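Local coordinates for protein D-threo-3-hydroxyaspartate dehydratase (Delftia, PDB 3WQC) that breaks down D-threo-3-hydroxyaspartate to oxaloacetate and ammonia, using pyridoxal 5'-phosphate and a divalent metal ion, at residues R47-V52 against E242-V247; I72-L77 against T89-A94; D114-V119 against A138-I143. All coordinates share one frame; numbering follows the deposited sequence.

Interaction 1 (R47-V52 against E242-V247); sequences RLRPHV and EVRAGV. With PLP (pyridoxal-5'-phosphate), chain J.
R49 grips the carboxylate of E242 side-on with two nitrogens: NE lies 2.9 Å from E242 OE1, and NH2 reaches the syn lone pair of E242 OE2 at 3.1 Å. The guanidinium and carboxylate planes are turned 44° apart, and the salt bridge is therefore not coplanar. CG of R49 stands anti to the backbone N (chi1 -178°) and the chain bends at chi3, which brings NE to the acid, while NH1 forms a second salt bridge with D90. S224 also bonds to E242 OE1, and two waters link E242 OE2 to the guanidinium of R47, one through NE and the other through a weak bond from NH2. A leucine in place of R49 would probably leave the buried carboxylate of E242, and that of D90, without the positive partner they share.

Between the backbones, V243 N bonds to R47 O, R49 N to V243 O at 2.8 Å, and H51 N to A245 O. The last donor stands above the carbonyl plane, 52° out of it. The C-terminal ends of both segments form one side of the pyridoxal-5'-phosphate pocket. R244 NH2 meets the pyridine N1 of the cofactor at 2.9 Å, with N1 in the guanidinium plane, while NH1 bonds to S224 OG, and G246 N holds phosphate O1P at 2.6 Å. H51 CD2 packs 3.4 Å from C4 of the cofactor ring.

The short parallel pair belongs to the barrel of the alanine racemase-like domain: M37 and M41 of helix 27-44 pack on L48 and V243, helix 228-233 packs on V243 and A245, and strand 72-74 runs beside H51.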
loop_
_atom_site.group_PDB
_atom_site.type_symbol
_atom_site.label_atom_id
_atom_site.label_comp_id
_atom_site.label_asym_id
_atom_site.label_seq_id
_atom_site.Cartn_x
_atom_site.Cartn_y
_atom_site.Cartn_z
ATOM N N ARG B 47 31.983 -3.665 3.048
ATOM C CA ARG B 47 30.949 -4.697 3.202
ATOM C C ARG B 47 29.649 -4.119 2.590
ATOM O O ARG B 47 29.429 -2.871 2.541
ATOM C CB ARG B 47 30.702 -5.005 4.648
ATOM C CG ARG B 47 31.931 -5.676 5.219
ATOM C CD ARG B 47 31.532 -6.370 6.465
ATOM N NE ARG B 47 31.436 -5.497 7.598
ATOM C CZ ARG B 47 32.498 -5.210 8.383
ATOM N NH1 ARG B 47 33.678 -5.683 8.051
ATOM N NH2 ARG B 47 32.412 -4.416 9.465
ATOM N N LEU B 48 28.790 -5.040 2.128
ATOM C CA LEU B 48 27.405 -4.634 1.711
ATOM C C LEU B 48 26.484 -5.265 2.702
ATOM O O LEU B 48 26.494 -6.483 2.949
ATOM C CB LEU B 48 27.074 -5.269 0.306
ATOM C CG LEU B 48 25.667 -4.984 -0.171
ATOM C CD1 LEU B 48 25.350 -3.506 -0.347
ATOM C CD2 LEU B 48 25.386 -5.698 -1.493
ATOM N N ARG B 49 25.670 -4.392 3.358
ATOM C CA ARG B 49 24.654 -4.858 4.364
ATOM C C ARG B 49 23.308 -4.477 3.714
ATOM O O ARG B 49 22.763 -3.348 3.897
ATOM C CB ARG B 49 24.800 -4.086 5.685
ATOM C CG ARG B 49 23.795 -4.619 6.724
ATOM C CD ARG B 49 23.690 -3.675 7.962
ATOM N NE ARG B 49 24.882 -3.824 8.804
ATOM C CZ ARG B 49 25.096 -4.816 9.659
ATOM N NH1 ARG B 49 24.118 -5.737 9.880
ATOM N NH2 ARG B 49 26.280 -4.893 10.328
ATOM N N PRO B 50 22.719 -5.401 2.922
ATOM C CA PRO B 50 21.499 -5.062 2.152
ATOM C C PRO B 50 20.370 -4.719 3.112
ATOM O O PRO B 50 20.198 -5.327 4.201
ATOM C CB PRO B 50 21.179 -6.374 1.379
ATOM C CG PRO B 50 21.969 -7.482 2.052
ATOM C CD PRO B 50 23.203 -6.771 2.705
ATOM N N HIS B 51 19.567 -3.796 2.641
ATOM C CA HIS B 51 18.323 -3.432 3.388
ATOM C C HIS B 51 17.176 -4.262 2.869
ATOM O O HIS B 51 16.778 -4.106 1.710
ATOM C CB HIS B 51 18.045 -1.909 3.224
ATOM C CG HIS B 51 17.254 -1.426 4.392
ATOM N ND1 HIS B 51 16.123 -2.116 4.855
ATOM C CD2 HIS B 51 17.446 -0.330 5.262
ATOM C CE1 HIS B 51 15.687 -1.524 5.979
ATOM N NE2 HIS B 51 16.462 -0.400 6.192
ATOM N N VAL B 52 16.660 -5.156 3.707
ATOM C CA VAL B 52 15.606 -6.083 3.275
ATOM C C VAL B 52 14.231 -5.433 3.320
ATOM O O VAL B 52 13.271 -6.129 2.990
ATOM C CB VAL B 52 15.623 -7.405 4.112
ATOM C CG1 VAL B 52 16.962 -8.126 3.873
ATOM C CG2 VAL B 52 15.330 -7.178 5.603
ATOM N N GLU B 242 30.932 -0.189 5.730
ATOM C CA GLU B 242 29.847 -0.930 5.036
ATOM C C GLU B 242 28.973 0.100 4.343
ATOM O O GLU B 242 28.795 1.259 4.767
ATOM C CB GLU B 242 29.060 -1.785 5.981
ATOM C CG GLU B 242 28.322 -0.936 6.997
ATOM C CD GLU B 242 27.388 -1.781 7.904
ATOM O OE1 GLU B 242 26.230 -1.303 8.165
ATOM O OE2 GLU B 242 27.744 -2.894 8.404
ATOM N N VAL B 243 28.311 -0.394 3.295
ATOM C CA VAL B 243 27.256 0.341 2.613
ATOM C C VAL B 243 25.961 -0.462 2.727
ATOM O O VAL B 243 25.953 -1.683 2.604
ATOM C CB VAL B 243 27.642 0.507 1.130
ATOM C CG1 VAL B 243 26.501 1.011 0.231
ATOM C CG2 VAL B 243 28.833 1.452 1.026
ATOM N N ARG B 244 24.865 0.284 2.943
ATOM C CA ARG B 244 23.518 -0.290 3.001
ATOM C C ARG B 244 22.770 0.166 1.723
ATOM O O ARG B 244 22.709 1.365 1.399
ATOM C CB ARG B 244 22.757 0.311 4.236
ATOM C CG ARG B 244 23.580 0.036 5.522
ATOM C CD ARG B 244 22.776 0.468 6.788
ATOM N NE ARG B 244 22.068 1.744 6.540
ATOM C CZ ARG B 244 22.656 2.946 6.378
ATOM N NH1 ARG B 244 23.951 3.116 6.724
ATOM N NH2 ARG B 244 21.965 3.987 5.908
ATOM N N ALA B 245 22.155 -0.788 1.055
ATOM C CA ALA B 245 21.316 -0.438 -0.136
ATOM C C ALA B 245 20.280 -1.554 -0.209
ATOM O O ALA B 245 20.535 -2.691 0.226
ATOM C CB ALA B 245 22.150 -0.502 -1.432
ATOM N N GLY B 246 19.090 -1.173 -0.639
ATOM C CA GLY B 246 17.977 -2.180 -0.655
ATOM C C GLY B 246 17.249 -2.219 -1.988
ATOM O O GLY B 246 17.003 -3.335 -2.485
ATOM N N VAL B 247 16.792 -1.085 -2.526
ATOM C CA VAL B 247 15.838 -1.144 -3.671
ATOM C C VAL B 247 16.564 -1.711 -4.875
ATOM O O VAL B 247 15.888 -2.256 -5.766
ATOM C CB VAL B 247 15.192 0.214 -3.981
ATOM C CG1 VAL B 247 16.208 1.247 -4.558
ATOM C CG2 VAL B 247 13.956 0.010 -4.864
HETATM N N1 PLP J . 19.442 2.847 4.967
HETATM C C2 PLP J . 18.316 3.243 5.595
HETATM C C2A PLP J . 18.369 3.794 7.001
HETATM C C3 PLP J . 17.055 3.115 4.905
HETATM O O3 PLP J . 15.948 3.480 5.534
HETATM C C4 PLP J . 17.068 2.592 3.564
HETATM C C4A PLP J . 15.822 2.425 2.890
HETATM C C5 PLP J . 18.310 2.199 2.983
HETATM C C6 PLP J . 19.493 2.415 3.704
HETATM C C5A PLP J . 18.377 1.651 1.578
HETATM O O4P PLP J . 18.028 2.749 0.615
HETATM P P PLP J . 17.645 2.307 -0.877
HETATM O O1P PLP J . 18.728 1.366 -1.251
HETATM O O2P PLP J . 17.711 3.589 -1.631
HETATM O O3P PLP J . 16.340 1.623 -0.870
HETATM O O HOH W 1 28.177 -5.439 7.247
HETATM O O HOH W 2 30.688 -2.393 8.863
HETATM O O HOH W 3 17.118 -5.435 -0.714
#

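Interaction 2 (I72-L77 against T89-A94); sequences ITVSTL and TDILYA
I72 pairs with I91, and T73 with L92, in two parallel strands whose backbone polar groups bond in alternation. I72 N donates to D90 O, L92 N to I72 O at 2.9 Å, V74 N to L92 O, and A94 N to V74 O at 3.0 Å. I72 O also accepts from R49 NH1, and D90 OD1, besides its bridge to R49, is held by K116. T73 OG1 makes a weak bond to R49 O.

At the far end the phenol of Y93 is tied back through two waters: one joins Y93 OH to S75 O, the other joins it to L77 N, which donates to that water at 2.8 Å. S75 O and V74 O lie at the ring edge, near its plane, while L77 CD2 sits over one face, 4.0 Å from the centroid. With CG anti to the backbone N (chi1 172°), Y93 extends along the turn that leads into helix 77-85. The strands and this helix form a right-handed beta-alpha-beta crossover of the TIM-barrel-like domain. T76 is the N-cap of helix 77-85, its side chain capping a backbone N just past the segment, and both T76 OG1 and S75 OG bond to E79.

On the face toward the helix, I72 CG1 lies beside I91 CG1 at 3.9 Å, and V74 CG2 touches I91 CG2 at 3.7 Å, the two side chains crossing at a slant. On the other face T73 CG2 presses on A94 CB at 3.4 Å, closer than usual for two carbons, where A94 borders the pyridoxal-5'-phosphate pocket.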
loop_
_atom_site.group_PDB
_atom_site.type_symbol
_atom_site.label_atom_id
_atom_site.label_comp_id
_atom_site.label_asym_id
_atom_site.label_seq_id
_atom_site.Cartn_x
_atom_site.Cartn_y
_atom_site.Cartn_z
ATOM N N ILE B 72 22.317 -7.886 7.480
ATOM C CA ILE B 72 21.251 -7.183 6.821
ATOM C C ILE B 72 20.887 -5.931 7.650
ATOM O O ILE B 72 21.216 -5.831 8.849
ATOM C CB ILE B 72 19.956 -8.060 6.688
ATOM C CG1 ILE B 72 19.359 -8.452 8.071
ATOM C CG2 ILE B 72 20.224 -9.290 5.790
ATOM C CD1 ILE B 72 18.070 -9.285 7.997
ATOM N N THR B 73 20.105 -5.080 6.995
ATOM C CA THR B 73 19.455 -3.943 7.661
ATOM C C THR B 73 17.964 -4.199 7.583
ATOM O O THR B 73 17.448 -4.682 6.531
ATOM C CB THR B 73 19.721 -2.610 6.909
ATOM O OG1 THR B 73 21.137 -2.517 6.606
ATOM C CG2 THR B 73 19.365 -1.417 7.785
ATOM N N VAL B 74 17.244 -3.905 8.675
ATOM C CA VAL B 74 15.793 -4.113 8.700
ATOM C C VAL B 74 15.146 -2.773 9.101
ATOM O O VAL B 74 15.746 -1.910 9.776
ATOM C CB VAL B 74 15.323 -5.210 9.694
ATOM C CG1 VAL B 74 15.916 -6.547 9.194
ATOM C CG2 VAL B 74 15.734 -4.928 11.137
ATOM N N SER B 75 13.859 -2.621 8.714
ATOM C CA SER B 75 13.079 -1.399 9.007
ATOM C C SER B 75 12.100 -1.599 10.165
ATOM O O SER B 75 11.447 -0.612 10.542
ATOM C CB SER B 75 12.347 -0.884 7.781
ATOM O OG SER B 75 11.248 -1.741 7.420
ATOM N N THR B 76 11.955 -2.816 10.687
ATOM C CA THR B 76 11.015 -3.136 11.758
ATOM C C THR B 76 11.586 -4.290 12.585
ATOM O O THR B 76 12.362 -5.089 12.022
ATOM C CB THR B 76 9.634 -3.576 11.232
ATOM O OG1 THR B 76 9.768 -4.783 10.435
ATOM C CG2 THR B 76 8.946 -2.499 10.391
ATOM N N LEU B 77 11.185 -4.400 13.854
ATOM C CA LEU B 77 11.605 -5.585 14.623
ATOM C C LEU B 77 10.897 -6.858 14.097
ATOM O O LEU B 77 11.443 -7.936 14.314
ATOM C CB LEU B 77 11.467 -5.409 16.145
ATOM C CG LEU B 77 12.441 -4.363 16.684
ATOM C CD1 LEU B 77 12.223 -4.273 18.185
ATOM C CD2 LEU B 77 13.904 -4.745 16.341
ATOM N N THR B 89 21.940 -13.701 11.731
ATOM C CA THR B 89 22.198 -13.252 13.095
ATOM C C THR B 89 22.692 -11.819 13.152
ATOM O O THR B 89 22.544 -11.174 14.177
ATOM C CB THR B 89 23.252 -14.159 13.761
ATOM O OG1 THR B 89 24.445 -14.151 13.006
ATOM C CG2 THR B 89 22.754 -15.605 13.834
ATOM N N ASP B 90 23.249 -11.292 12.057
ATOM C CA ASP B 90 23.852 -9.929 12.074
ATOM C C ASP B 90 22.850 -8.949 11.490
ATOM O O ASP B 90 22.686 -8.798 10.254
ATOM C CB ASP B 90 25.109 -10.021 11.226
ATOM C CG ASP B 90 25.857 -8.707 11.076
ATOM O OD1 ASP B 90 25.366 -7.616 11.598
ATOM O OD2 ASP B 90 26.915 -8.648 10.324
ATOM N N ILE B 91 22.095 -8.295 12.398
ATOM C CA ILE B 91 20.914 -7.506 11.937
ATOM C C ILE B 91 20.992 -6.110 12.548
ATOM O O ILE B 91 21.139 -5.943 13.790
ATOM C CB ILE B 91 19.599 -8.184 12.417
ATOM C CG1 ILE B 91 19.472 -9.589 11.814
ATOM C CG2 ILE B 91 18.363 -7.308 12.001
ATOM C CD1 ILE B 91 18.149 -10.304 12.131
ATOM N N LEU B 92 20.879 -5.112 11.689
ATOM C CA LEU B 92 20.823 -3.687 12.126
ATOM C C LEU B 92 19.415 -3.178 11.966
ATOM O O LEU B 92 18.892 -3.193 10.821
ATOM C CB LEU B 92 21.756 -2.881 11.186
ATOM C CG LEU B 92 21.699 -1.340 11.314
ATOM C CD1 LEU B 92 22.205 -0.894 12.714
ATOM C CD2 LEU B 92 22.511 -0.695 10.154
ATOM N N TYR B 93 18.803 -2.720 13.052
ATOM C CA TYR B 93 17.461 -2.157 12.996
ATOM C C TYR B 93 17.602 -0.653 12.834
ATOM O O TYR B 93 17.914 0.090 13.788
ATOM C CB TYR B 93 16.696 -2.529 14.268
ATOM C CG TYR B 93 15.369 -1.815 14.376
ATOM C CD1 TYR B 93 14.512 -1.557 13.280
ATOM C CD2 TYR B 93 14.976 -1.370 15.660
ATOM C CE1 TYR B 93 13.272 -0.866 13.469
ATOM C CE2 TYR B 93 13.742 -0.733 15.860
ATOM C CZ TYR B 93 12.909 -0.481 14.769
ATOM O OH TYR B 93 11.720 0.193 14.935
ATOM N N ALA B 94 17.489 -0.173 11.569
ATOM C CA ALA B 94 17.924 1.206 11.216
ATOM C C ALA B 94 16.734 2.174 11.260
ATOM O O ALA B 94 16.499 2.938 10.293
ATOM C CB ALA B 94 18.648 1.225 9.851
HETATM O O HOH W 4 10.294 0.544 12.755
HETATM O O HOH W 5 9.902 -2.205 14.991
#

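Interaction 3 (D114-V119 against A138-I143)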
loop_
_atom_site.group_PDB
_atom_site.type_symbol
_atom_site.label_atom_id
_atom_site.label_comp_id
_atom_site.label_asym_id
_atom_site.label_seq_id
_atom_site.Cartn_x
_atom_site.Cartn_y
_atom_site.Cartn_z
ATOM N N ASP B 114 22.396 -10.910 16.960
ATOM C CA ASP B 114 23.353 -9.806 17.192
ATOM C C ASP B 114 22.709 -8.576 16.623
ATOM O O ASP B 114 23.080 -8.041 15.546
ATOM C CB ASP B 114 24.641 -10.070 16.487
ATOM C CG ASP B 114 25.711 -9.092 16.971
ATOM O OD1 ASP B 114 25.658 -8.753 18.190
ATOM O OD2 ASP B 114 26.680 -8.792 16.249
ATOM N N LEU B 115 21.681 -8.142 17.322
ATOM C CA LEU B 115 20.801 -7.067 16.848
ATOM C C LEU B 115 21.400 -5.717 17.293
ATOM O O LEU B 115 21.656 -5.526 18.499
ATOM C CB LEU B 115 19.411 -7.261 17.538
ATOM C CG LEU B 115 18.426 -6.115 17.230
ATOM C CD1 LEU B 115 18.054 -6.086 15.710
ATOM C CD2 LEU B 115 17.217 -6.346 18.136
ATOM N N LYS B 116 21.558 -4.812 16.354
ATOM C CA LYS B 116 22.083 -3.443 16.620
ATOM C C LYS B 116 20.940 -2.464 16.525
ATOM O O LYS B 116 20.053 -2.586 15.635
ATOM C CB LYS B 116 23.140 -3.052 15.564
ATOM C CG LYS B 116 24.499 -3.687 15.776
ATOM C CD LYS B 116 24.678 -5.047 15.626
ATOM C CE LYS B 116 24.697 -5.408 14.132
ATOM N NZ LYS B 116 25.403 -6.776 14.301
ATOM N N LEU B 117 20.912 -1.489 17.422
ATOM C CA LEU B 117 19.876 -0.430 17.468
ATOM C C LEU B 117 20.530 0.909 17.112
ATOM O O LEU B 117 21.783 1.013 17.191
ATOM C CB LEU B 117 19.277 -0.334 18.908
ATOM C CG LEU B 117 18.802 -1.673 19.455
ATOM C CD1 LEU B 117 18.264 -1.484 20.885
ATOM C CD2 LEU B 117 17.634 -2.223 18.529
ATOM N N ILE B 118 19.725 1.923 16.802
ATOM C CA ILE B 118 20.272 3.233 16.468
ATOM C C ILE B 118 19.531 4.276 17.273
ATOM O O ILE B 118 18.333 4.145 17.594
ATOM C CB ILE B 118 20.223 3.528 14.939
ATOM C CG1 ILE B 118 18.817 3.863 14.443
ATOM C CG2 ILE B 118 20.866 2.358 14.154
ATOM C CD1 ILE B 118 18.829 4.341 12.972
ATOM N N VAL B 119 20.232 5.377 17.585
ATOM C CA VAL B 119 19.619 6.535 18.269
ATOM C C VAL B 119 20.185 7.813 17.651
ATOM O O VAL B 119 21.284 7.816 17.066
ATOM C CB VAL B 119 19.840 6.572 19.820
ATOM C CG1 VAL B 119 19.243 5.315 20.447
ATOM C CG2 VAL B 119 21.304 6.731 20.188
ATOM N N ALA B 138 24.340 -5.346 27.568
ATOM C CA ALA B 138 25.146 -4.306 26.941
ATOM C C ALA B 138 24.655 -4.235 25.483
ATOM O O ALA B 138 25.222 -4.834 24.559
ATOM C CB ALA B 138 26.618 -4.592 27.024
ATOM N N PHE B 139 23.575 -3.509 25.278
ATOM C CA PHE B 139 23.093 -3.327 23.889
ATOM C C PHE B 139 24.143 -2.712 23.004
ATOM O O PHE B 139 24.898 -1.793 23.502
ATOM C CB PHE B 139 21.891 -2.345 23.863
ATOM C CG PHE B 139 20.625 -2.962 24.459
ATOM C CD1 PHE B 139 19.820 -3.794 23.626
ATOM C CD2 PHE B 139 20.195 -2.705 25.785
ATOM C CE1 PHE B 139 18.602 -4.333 24.138
ATOM C CE2 PHE B 139 19.046 -3.260 26.289
ATOM C CZ PHE B 139 18.231 -4.069 25.477
ATOM N N GLU B 140 24.164 -3.078 21.701
ATOM C CA GLU B 140 25.037 -2.389 20.757
ATOM C C GLU B 140 24.187 -1.306 20.105
ATOM O O GLU B 140 23.079 -1.606 19.542
ATOM C CB GLU B 140 25.564 -3.358 19.704
ATOM C CG GLU B 140 26.484 -2.588 18.746
ATOM C CD GLU B 140 27.256 -3.488 17.812
ATOM O OE1 GLU B 140 27.817 -2.907 16.810
ATOM O OE2 GLU B 140 27.423 -4.733 18.063
ATOM N N VAL B 141 24.666 -0.070 20.096
ATOM C CA VAL B 141 23.906 1.064 19.623
ATOM C C VAL B 141 24.827 1.874 18.726
ATOM O O VAL B 141 26.001 2.120 19.061
ATOM C CB VAL B 141 23.390 1.946 20.780
ATOM C CG1 VAL B 141 22.506 3.084 20.260
ATOM C CG2 VAL B 141 22.635 1.106 21.815
ATOM N N TRP B 142 24.288 2.254 17.550
ATOM C CA TRP B 142 24.995 3.163 16.642
ATOM C C TRP B 142 24.315 4.487 16.679
ATOM O O TRP B 142 23.098 4.587 16.943
ATOM C CB TRP B 142 24.989 2.645 15.210
ATOM C CG TRP B 142 25.677 1.304 15.057
ATOM C CD1 TRP B 142 26.206 0.417 16.005
ATOM C CD2 TRP B 142 25.837 0.638 13.767
ATOM N NE1 TRP B 142 26.657 -0.732 15.392
ATOM C CE2 TRP B 142 26.450 -0.649 14.023
ATOM C CE3 TRP B 142 25.471 0.979 12.447
ATOM C CZ2 TRP B 142 26.715 -1.574 12.974
ATOM C CZ3 TRP B 142 25.719 0.062 11.397
ATOM C CH2 TRP B 142 26.338 -1.198 11.671
ATOM N N ILE B 143 25.056 5.558 16.347
ATOM C CA ILE B 143 24.469 6.922 16.377
ATOM C C ILE B 143 24.136 7.296 14.940
ATOM O O ILE B 143 25.022 7.241 14.032
ATOM C CB ILE B 143 25.415 7.946 17.024
ATOM C CG1 ILE B 143 25.735 7.469 18.488
ATOM C CG2 ILE B 143 24.768 9.346 16.925
ATOM C CD1 ILE B 143 26.822 8.340 19.154
HETATM O O HOH W 6 21.592 -3.745 20.553
#
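L117 and its neighbours pair in parallel with the first part of strand 140-146, the two strand axes coming within 4.5 Å at 37°, through bonds from L117 N to E140 O, W142 N to L117 O (2.8 Å) and V119 N to W142 O. Near the N-terminal end of the pairing, a water donates to both L115 O and E140 O.

On one face K116 and E140 lie side by side, K116 CG 3.4 Å from E140 CD, while K116 CB rides over one face of the W142 indole toward its rim. The E140 chain, extended with CG anti to the backbone N (chi1 -180°), brings OE1 to W142 NE1 at 2.8 Å; this bond is nearly straight and lies in the indole plane, though it meets the carboxylate on its anti side. L117 CD1 touches F139 CD1 at 3.9 Å, and V119 CG2 meets V141 CG1 at 3.8 Å on the face opposite K116; F139 and V119 pack on helix 122-135.

K116 NZ turns away from E140, to D114 O and to the carboxylates of D114, weakly, and D90. E140 is thus bonded by the indole N-H rather than by the lysine ammonium, whose charge is probably balanced by the two aspartates.

Following the chain, strand 47-48 opens the longest loop, which closes only when strand 242-243 returns beside it in interaction 1. Within that loop, interactions 2 and 3 each close a short beta-alpha-beta unit, around helix 77-85 and then helix 122-135; they follow one another in series and do not cross. All three lie in one parallel sheet. Interactions 1 and 2 meet through P50 O and T73 N and through the R49-D90 salt bridge; interactions 2 and 3 share neighbouring strands 90-93 and 114-119, joined by D90 and K116. W142 reaches from interaction 3 to E242 and R49, linking across the barrel interior to interaction 1.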